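Local coordinates for putative Glycerophosphoryl diester phosphodiesterase (Silicibacter pomeroyi, PDB 3L12), which belongs to the glycerophosphoryl diester phosphodiesterase family, has a TIM-barrel fold and carries a bound magnesium ion, at residues N71-T83 with A99-Y111. Sequence-based numbering, arbitrary orientation.
Sequences NAMTRDGQGHWLT and ALDVGGLDGRTVY
A72 O accepts a nearly straight hydrogen bond from D106 N (2.9 Å), and the methyl group of A72 rests against T109 OG1 and Y111 CB. M73, a selenomethionine, comes next: its CB presses on L105 CD2 at 3.5 Å, a tight fit, and in the conformer given, one of two, the bend at chi3 (48°) brings CE beside CE2 of Y111. The hydroxyl of Y111 bonds to E32 and R27. T74 lays CG2 against CB and CD1 of L100. At R75 the backbones pair in both directions, R75 N to D101 O at 2.9 Å and D101 N to R75 O at 2.8 Å. The two side chains run alongside each other, guanidinium stacked on carboxylate with planes 18° apart; NH2 and D101 OD1 therefore attract by charge alone. The N-H groups turn instead to L121 O, T122 OG1 and a water that also meets G104 N and D101 O, while D101 OD2 accepts from G123 N and OD1 from I124 N and, in an Asx turn, G103 N. Further on, R75 CG covers one face of W81 toward its rim; on the opposite face D106 CB makes a CH-pi contact 3.6 Å from the six-membered ring's centroid. R108 grips the D106 carboxylate side-on through NE and NH2, holding it nearly parallel to the indole. A single antiparallel bridge flanked by stacked side chains thus joins two parts of this TIM-barrel protein's long connection between strands 61-63 and 145-150, one before helix 94-98, the other running into helix 110-114, where the Y111 side chain lies about 9 Å from the magnesium ion.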
ATOM      1  N   ASN A  71     -15.154 -14.006 -11.242  1.00  6.34           N
ATOM      2  CA  ASN A  71     -14.609 -13.529 -12.517  1.00  5.74           C
ATOM      3  C   ASN A  71     -13.980 -12.146 -12.380  1.00  9.29           C
ATOM      4  O   ASN A  71     -13.001 -11.867 -13.069  1.00  6.81           O
ATOM      5  CB  ASN A  71     -15.665 -13.483 -13.593  1.00  8.21           C
ATOM      6  CG  ASN A  71     -16.181 -14.856 -13.985  1.00  7.75           C
ATOM      7  OD1 ASN A  71     -15.611 -15.877 -13.606  1.00  9.14           O
ATOM      8  ND2 ASN A  71     -17.244 -14.860 -14.732  1.00  9.55           N
ATOM      9  N   ALA A  72     -14.460 -11.320 -11.445  1.00  7.96           N
ATOM     10  CA  ALA A  72     -13.884  -9.964 -11.284  1.00  7.82           C
ATOM     11  C   ALA A  72     -12.456  -9.950 -10.732  1.00  6.51           C
ATOM     12  O   ALA A  72     -11.788  -8.914 -10.810  1.00  7.50           O
ATOM     13  CB  ALA A  72     -14.808  -9.100 -10.313  1.00  9.48           C
HETATM   14  N   MSE A  73     -11.963 -11.051 -10.171  0.66  7.84           N
HETATM   15  CA  MSE A  73     -10.623 -11.056  -9.610  0.66  7.94           C
HETATM   16  C   MSE A  73      -9.744 -12.186 -10.134  0.66  6.16           C
HETATM   17  O   MSE A  73      -8.660 -12.415  -9.574  0.66  7.78           O
HETATM   18  CB  MSE A  73     -10.638 -11.116  -8.062  0.66  7.60           C
HETATM   19  CG  MSE A  73     -11.015 -12.470  -7.451  0.66  6.83           C
HETATM   20 SE   MSE A  73     -11.181 -12.465  -5.477  0.50  6.98          SE
HETATM   21  CE  MSE A  73     -12.257 -10.891  -5.469  0.66  6.76           C
ATOM     22  N   THR A  74     -10.202 -12.899 -11.163  1.00  6.49           N
ATOM     23  CA  THR A  74      -9.498 -14.070 -11.634  1.00  5.77           C
ATOM     24  C   THR A  74      -9.247 -14.112 -13.108  1.00  3.89           C
ATOM     25  O   THR A  74     -10.165 -13.911 -13.917  1.00  6.09           O
ATOM     26  CB  THR A  74     -10.307 -15.340 -11.251  1.00  6.95           C
ATOM     27  OG1 THR A  74     -10.816 -15.288  -9.898  1.00  8.36           O
ATOM     28  CG2 THR A  74      -9.471 -16.592 -11.375  1.00  6.72           C
ATOM     29  N   ARG A  75      -7.978 -14.346 -13.451  1.00  5.44           N
ATOM     30  CA  ARG A  75      -7.600 -14.498 -14.847  1.00  5.24           C
ATOM     31  C   ARG A  75      -7.141 -15.904 -15.112  1.00  5.40           C
ATOM     32  O   ARG A  75      -6.565 -16.611 -14.217  1.00  6.13           O
ATOM     33  CB  ARG A  75      -6.495 -13.539 -15.241  1.00  5.04           C
ATOM     34  CG  ARG A  75      -6.914 -12.114 -15.436  1.00  6.69           C
ATOM     35  CD  ARG A  75      -5.765 -11.120 -15.400  1.00  6.77           C
ATOM     36  NE  ARG A  75      -5.312 -10.886 -14.039  1.00  6.65           N
ATOM     37  CZ  ARG A  75      -4.161 -10.299 -13.713  1.00  8.57           C
ATOM     38  NH1 ARG A  75      -3.258  -9.972 -14.620  1.00  7.87           N
ATOM     39  NH2 ARG A  75      -3.893 -10.053 -12.436  1.00  7.82           N
ATOM     40  N   ASP A  76      -7.373 -16.330 -16.360  1.00  4.72           N
ATOM     41  CA  ASP A  76      -6.975 -17.626 -16.845  1.00  4.28           C
ATOM     42  C   ASP A  76      -5.460 -17.754 -17.092  1.00  5.52           C
ATOM     43  O   ASP A  76      -4.696 -16.837 -16.856  1.00  4.08           O
ATOM     44  CB  ASP A  76      -7.828 -18.015 -18.076  1.00  5.01           C
ATOM     45  CG  ASP A  76      -7.578 -17.151 -19.325  1.00  5.75           C
ATOM     46  OD1 ASP A  76      -6.459 -16.600 -19.468  1.00  4.79           O
ATOM     47  OD2 ASP A  76      -8.481 -17.104 -20.205  1.00  5.77           O
ATOM     48  N   GLY A  77      -5.086 -18.894 -17.626  1.00  6.33           N
ATOM     49  CA  GLY A  77      -3.663 -19.164 -17.860  1.00  6.01           C
ATOM     50  C   GLY A  77      -3.026 -18.315 -18.944  1.00  6.88           C
ATOM     51  O   GLY A  77      -1.803 -18.287 -19.012  1.00  8.03           O
ATOM     52  N   GLN A  78      -3.834 -17.681 -19.804  1.00  4.53           N
ATOM     53  CA  GLN A  78      -3.362 -16.760 -20.821  1.00  5.30           C
ATOM     54  C   GLN A  78      -3.324 -15.317 -20.351  1.00  2.71           C
ATOM     55  O   GLN A  78      -2.777 -14.437 -21.040  1.00  4.15           O
ATOM     56  CB  GLN A  78      -4.240 -16.872 -22.070  1.00  4.37           C
ATOM     57  CG  GLN A  78      -4.042 -18.154 -22.830  1.00  4.75           C
ATOM     58  CD  GLN A  78      -4.570 -19.386 -22.172  1.00  5.76           C
ATOM     59  OE1 GLN A  78      -5.780 -19.469 -21.858  1.00  6.93           O
ATOM     60  NE2 GLN A  78      -3.703 -20.348 -21.922  1.00  2.94           N
ATOM     61  N   GLY A  79      -3.913 -15.034 -19.206  1.00  3.35           N
ATOM     62  CA  GLY A  79      -3.994 -13.699 -18.678  1.00  5.73           C
ATOM     63  C   GLY A  79      -5.316 -12.981 -18.892  1.00  4.12           C
ATOM     64  O   GLY A  79      -5.443 -11.765 -18.590  1.00  5.59           O
ATOM     65  N   HIS A  80      -6.321 -13.683 -19.413  1.00  4.74           N
ATOM     66  CA  HIS A  80      -7.626 -13.058 -19.688  1.00  4.43           C
ATOM     67  C   HIS A  80      -8.617 -13.332 -18.535  1.00  4.53           C
ATOM     68  O   HIS A  80      -8.608 -14.451 -17.977  1.00  6.14           O
ATOM     69  CB  HIS A  80      -8.180 -13.575 -20.984  1.00  4.62           C
ATOM     70  CG  HIS A  80      -7.562 -12.962 -22.188  1.00  4.90           C
ATOM     71  ND1 HIS A  80      -7.596 -11.610 -22.409  1.00  7.99           N
ATOM     72  CD2 HIS A  80      -6.937 -13.515 -23.256  1.00  7.57           C
ATOM     73  CE1 HIS A  80      -6.992 -11.351 -23.556  1.00  9.34           C
ATOM     74  NE2 HIS A  80      -6.579 -12.487 -24.084  1.00  7.40           N
ATOM     75  N   TRP A  81      -9.509 -12.381 -18.230  1.00  5.92           N
ATOM     76  CA  TRP A  81     -10.489 -12.555 -17.178  1.00  6.16           C
ATOM     77  C   TRP A  81     -11.392 -13.752 -17.450  1.00  4.94           C
ATOM     78  O   TRP A  81     -11.776 -14.022 -18.600  1.00  5.80           O
ATOM     79  CB  TRP A  81     -11.407 -11.297 -17.004  1.00  6.63           C
ATOM     80  CG  TRP A  81     -10.590 -10.084 -16.665  1.00  6.41           C
ATOM     81  CD1 TRP A  81     -10.244  -9.093 -17.488  1.00  6.92           C
ATOM     82  CD2 TRP A  81      -9.900  -9.855 -15.440  1.00  6.16           C
ATOM     83  NE1 TRP A  81      -9.405  -8.199 -16.860  1.00  7.43           N
ATOM     84  CE2 TRP A  81      -9.200  -8.636 -15.582  1.00  6.99           C
ATOM     85  CE3 TRP A  81      -9.884 -10.505 -14.218  1.00  5.35           C
ATOM     86  CZ2 TRP A  81      -8.412  -8.118 -14.580  1.00  7.49           C
ATOM     87  CZ3 TRP A  81      -9.128  -9.979 -13.179  1.00  8.39           C
ATOM     88  CH2 TRP A  81      -8.407  -8.783 -13.355  1.00  7.89           C
ATOM     89  N   LEU A  82     -11.730 -14.481 -16.373  1.00  7.10           N
ATOM     90  CA  LEU A  82     -12.642 -15.609 -16.489  1.00  6.47           C
ATOM     91  C   LEU A  82     -14.003 -15.051 -16.879  1.00  8.13           C
ATOM     92  O   LEU A  82     -14.327 -13.915 -16.538  1.00  8.00           O
ATOM     93  CB  LEU A  82     -12.716 -16.437 -15.210  1.00  7.21           C
ATOM     94  CG  LEU A  82     -11.445 -17.098 -14.654  1.00  8.99           C
ATOM     95  CD1 LEU A  82     -11.803 -18.177 -13.624  1.00  9.09           C
ATOM     96  CD2 LEU A  82     -10.620 -17.708 -15.741  1.00 11.15           C
ATOM     97  N   THR A  83     -14.761 -15.852 -17.641  1.00  5.69           N
ATOM     98  CA  THR A  83     -16.093 -15.467 -18.086  1.00  7.57           C
ATOM     99  C   THR A  83     -16.992 -16.688 -17.774  1.00  9.68           C
ATOM    100  O   THR A  83     -16.539 -17.808 -17.536  1.00 10.73           O
ATOM    101  CB  THR A  83     -16.100 -15.122 -19.565  1.00  8.12           C
ATOM    102  OG1 THR A  83     -15.690 -16.267 -20.342  1.00  8.04           O
ATOM    103  CG2 THR A  83     -15.186 -13.951 -19.854  1.00  9.10           C
ATOM    104  N   ALA A  99      -3.050 -22.460 -11.216  1.00  9.86           N
ATOM    105  CA  ALA A  99      -2.834 -22.045 -12.601  1.00 12.24           C
ATOM    106  C   ALA A  99      -3.455 -20.671 -12.950  1.00 11.89           C
ATOM    107  O   ALA A  99      -3.167 -20.100 -14.038  1.00 11.83           O
ATOM    108  CB  ALA A  99      -3.371 -23.071 -13.557  1.00 13.48           C
ATOM    109  N   LEU A 100      -4.308 -20.183 -12.054  1.00  8.32           N
ATOM    110  CA  LEU A 100      -4.995 -18.899 -12.256  1.00  7.10           C
ATOM    111  C   LEU A 100      -4.324 -17.717 -11.606  1.00  7.51           C
ATOM    112  O   LEU A 100      -3.518 -17.858 -10.700  1.00  8.97           O
ATOM    113  CB  LEU A 100      -6.431 -19.017 -11.776  1.00  6.94           C
ATOM    114  CG  LEU A 100      -7.237 -20.225 -12.300  1.00  9.55           C
ATOM    115  CD1 LEU A 100      -8.587 -20.337 -11.575  1.00 10.89           C
ATOM    116  CD2 LEU A 100      -7.405 -20.152 -13.808  1.00  8.81           C
ATOM    117  N   ASP A 101      -4.708 -16.537 -12.065  1.00  7.12           N
ATOM    118  CA  ASP A 101      -4.090 -15.303 -11.544  1.00  7.37           C
ATOM    119  C   ASP A 101      -5.086 -14.453 -10.757  1.00  4.59           C
ATOM    120  O   ASP A 101      -6.109 -14.014 -11.293  1.00  6.92           O
ATOM    121  CB  ASP A 101      -3.532 -14.515 -12.716  1.00  8.03           C
ATOM    122  CG  ASP A 101      -2.468 -13.487 -12.328  1.00  9.12           C
ATOM    123  OD1 ASP A 101      -2.405 -13.001 -11.181  1.00  8.42           O
ATOM    124  OD2 ASP A 101      -1.624 -13.157 -13.218  1.00 11.50           O
ATOM    125  N   VAL A 102      -4.756 -14.186  -9.485  1.00  5.67           N
ATOM    126  CA  VAL A 102      -5.587 -13.393  -8.579  1.00  5.59           C
ATOM    127  C   VAL A 102      -4.841 -12.102  -8.158  1.00  7.35           C
ATOM    128  O   VAL A 102      -5.130 -11.511  -7.120  1.00  8.69           O
ATOM    129  CB  VAL A 102      -6.098 -14.250  -7.416  1.00  7.27           C
ATOM    130  CG1 VAL A 102      -6.907 -15.400  -7.945  1.00  6.91           C
ATOM    131  CG2 VAL A 102      -4.896 -14.714  -6.495  1.00  7.44           C
ATOM    132  N   GLY A 103      -3.939 -11.628  -9.008  1.00  7.97           N
ATOM    133  CA  GLY A 103      -3.146 -10.433  -8.669  1.00  7.46           C
ATOM    134  C   GLY A 103      -3.803  -9.080  -8.833  1.00  7.65           C
ATOM    135  O   GLY A 103      -3.194  -8.071  -8.490  1.00  8.24           O
ATOM    136  N   GLY A 104      -5.017  -9.036  -9.331  1.00  7.99           N
ATOM    137  CA  GLY A 104      -5.683  -7.762  -9.488  1.00  9.25           C
ATOM    138  C   GLY A 104      -7.132  -7.967  -9.720  1.00  8.05           C
ATOM    139  O   GLY A 104      -7.640  -9.084  -9.740  1.00  9.52           O
ATOM    140  N   LEU A 105      -7.766  -6.824  -9.927  1.00  6.00           N
ATOM    141  CA  LEU A 105      -9.196  -6.778 -10.159  1.00  6.42           C
ATOM    142  C   LEU A 105      -9.491  -6.209 -11.563  1.00  6.09           C
ATOM    143  O   LEU A 105      -8.743  -5.388 -12.096  1.00  7.03           O
ATOM    144  CB  LEU A 105      -9.859  -5.851  -9.172  1.00  8.37           C
ATOM    145  CG  LEU A 105      -9.835  -6.312  -7.710  1.00  8.65           C
ATOM    146  CD1 LEU A 105     -10.512  -5.236  -6.779  1.00 10.62           C
ATOM    147  CD2 LEU A 105     -10.468  -7.660  -7.575  1.00  9.28           C
ATOM    148  N   ASP A 106     -10.602  -6.661 -12.126  1.00  6.68           N
ATOM    149  CA  ASP A 106     -11.143  -6.165 -13.396  1.00  7.03           C
ATOM    150  C   ASP A 106     -11.866  -4.849 -13.147  1.00  6.79           C
ATOM    151  O   ASP A 106     -12.995  -4.801 -12.605  1.00  6.96           O
ATOM    152  CB  ASP A 106     -12.095  -7.218 -13.996  1.00  6.58           C
ATOM    153  CG  ASP A 106     -12.590  -6.862 -15.381  1.00  5.31           C
ATOM    154  OD1 ASP A 106     -12.457  -5.680 -15.839  1.00  5.81           O
ATOM    155  OD2 ASP A 106     -13.193  -7.772 -15.993  1.00  6.16           O
ATOM    156  N   GLY A 107     -11.242  -3.745 -13.616  1.00  8.38           N
ATOM    157  CA  GLY A 107     -11.783  -2.407 -13.359  1.00 10.58           C
ATOM    158  C   GLY A 107     -13.087  -2.096 -14.073  1.00 10.36           C
ATOM    159  O   GLY A 107     -13.691  -1.023 -13.794  1.00 12.50           O
ATOM    160  N   ARG A 108     -13.567  -2.989 -14.962  1.00  6.31           N
ATOM    161  CA  ARG A 108     -14.879  -2.833 -15.656  1.00  8.09           C
ATOM    162  C   ARG A 108     -16.042  -3.262 -14.830  1.00  7.72           C
ATOM    163  O   ARG A 108     -17.212  -3.074 -15.218  1.00  9.25           O
ATOM    164  CB  ARG A 108     -14.924  -3.705 -16.930  1.00  8.30           C
ATOM    165  CG  ARG A 108     -13.821  -3.308 -17.913  1.00  8.58           C
ATOM    166  CD  ARG A 108     -13.731  -4.268 -19.081  1.00  8.39           C
ATOM    167  NE  ARG A 108     -13.437  -5.624 -18.616  1.00  5.77           N
ATOM    168  CZ  ARG A 108     -13.553  -6.699 -19.387  1.00  7.43           C
ATOM    169  NH1 ARG A 108     -13.887  -6.594 -20.679  1.00  8.63           N
ATOM    170  NH2 ARG A 108     -13.366  -7.880 -18.871  1.00  7.22           N
ATOM    171  N   THR A 109     -15.762  -3.910 -13.710  1.00  7.59           N
ATOM    172  CA  THR A 109     -16.769  -4.565 -12.935  1.00  7.95           C
ATOM    173  C   THR A 109     -17.199  -3.775 -11.684  1.00  7.64           C
ATOM    174  O   THR A 109     -16.510  -2.899 -11.205  1.00  6.95           O
ATOM    175  CB  THR A 109     -16.279  -5.965 -12.471  1.00  6.43           C
ATOM    176  OG1 THR A 109     -15.253  -5.855 -11.458  1.00  5.73           O
ATOM    177  CG2 THR A 109     -15.766  -6.815 -13.704  1.00  6.37           C
ATOM    178  N   VAL A 110     -18.346  -4.172 -11.164  1.00  6.00           N
ATOM    179  CA  VAL A 110     -18.892  -3.589  -9.916  1.00  8.64           C
ATOM    180  C   VAL A 110     -17.836  -3.730  -8.810  1.00  8.44           C
ATOM    181  O   VAL A 110     -17.486  -2.767  -8.126  1.00  8.70           O
ATOM    182  CB  VAL A 110     -20.217  -4.257  -9.550  1.00  9.61           C
ATOM    183  CG1 VAL A 110     -20.740  -3.792  -8.116  1.00 11.64           C
ATOM    184  CG2 VAL A 110     -21.359  -3.964 -10.624  1.00 11.09           C
ATOM    185  N   TYR A 111     -17.302  -4.932  -8.672  1.00  8.26           N
ATOM    186  CA  TYR A 111     -16.365  -5.204  -7.617  1.00  8.53           C
ATOM    187  C   TYR A 111     -15.086  -4.417  -7.831  1.00  8.17           C
ATOM    188  O   TYR A 111     -14.579  -3.811  -6.858  1.00  8.71           O
ATOM    189  CB  TYR A 111     -16.055  -6.674  -7.555  1.00  8.55           C
ATOM    190  CG  TYR A 111     -15.360  -7.131  -6.297  1.00  7.21           C
ATOM    191  CD1 TYR A 111     -16.078  -7.541  -5.199  1.00 10.64           C
ATOM    192  CD2 TYR A 111     -13.983  -7.295  -6.269  1.00  9.04           C
ATOM    193  CE1 TYR A 111     -15.424  -8.046  -4.052  1.00  9.82           C
ATOM    194  CE2 TYR A 111     -13.328  -7.785  -5.147  1.00  9.80           C
ATOM    195  CZ  TYR A 111     -14.079  -8.172  -4.049  1.00 10.37           C
ATOM    196  OH  TYR A 111     -13.422  -8.692  -2.943  1.00  9.14           O
TER
HETATM  197  O   HOH W   1     -14.191 -10.044 -14.959  1.00  6.87           O
HETATM  198  O   HOH W   2      -6.399 -11.153 -11.260  1.00  6.42           O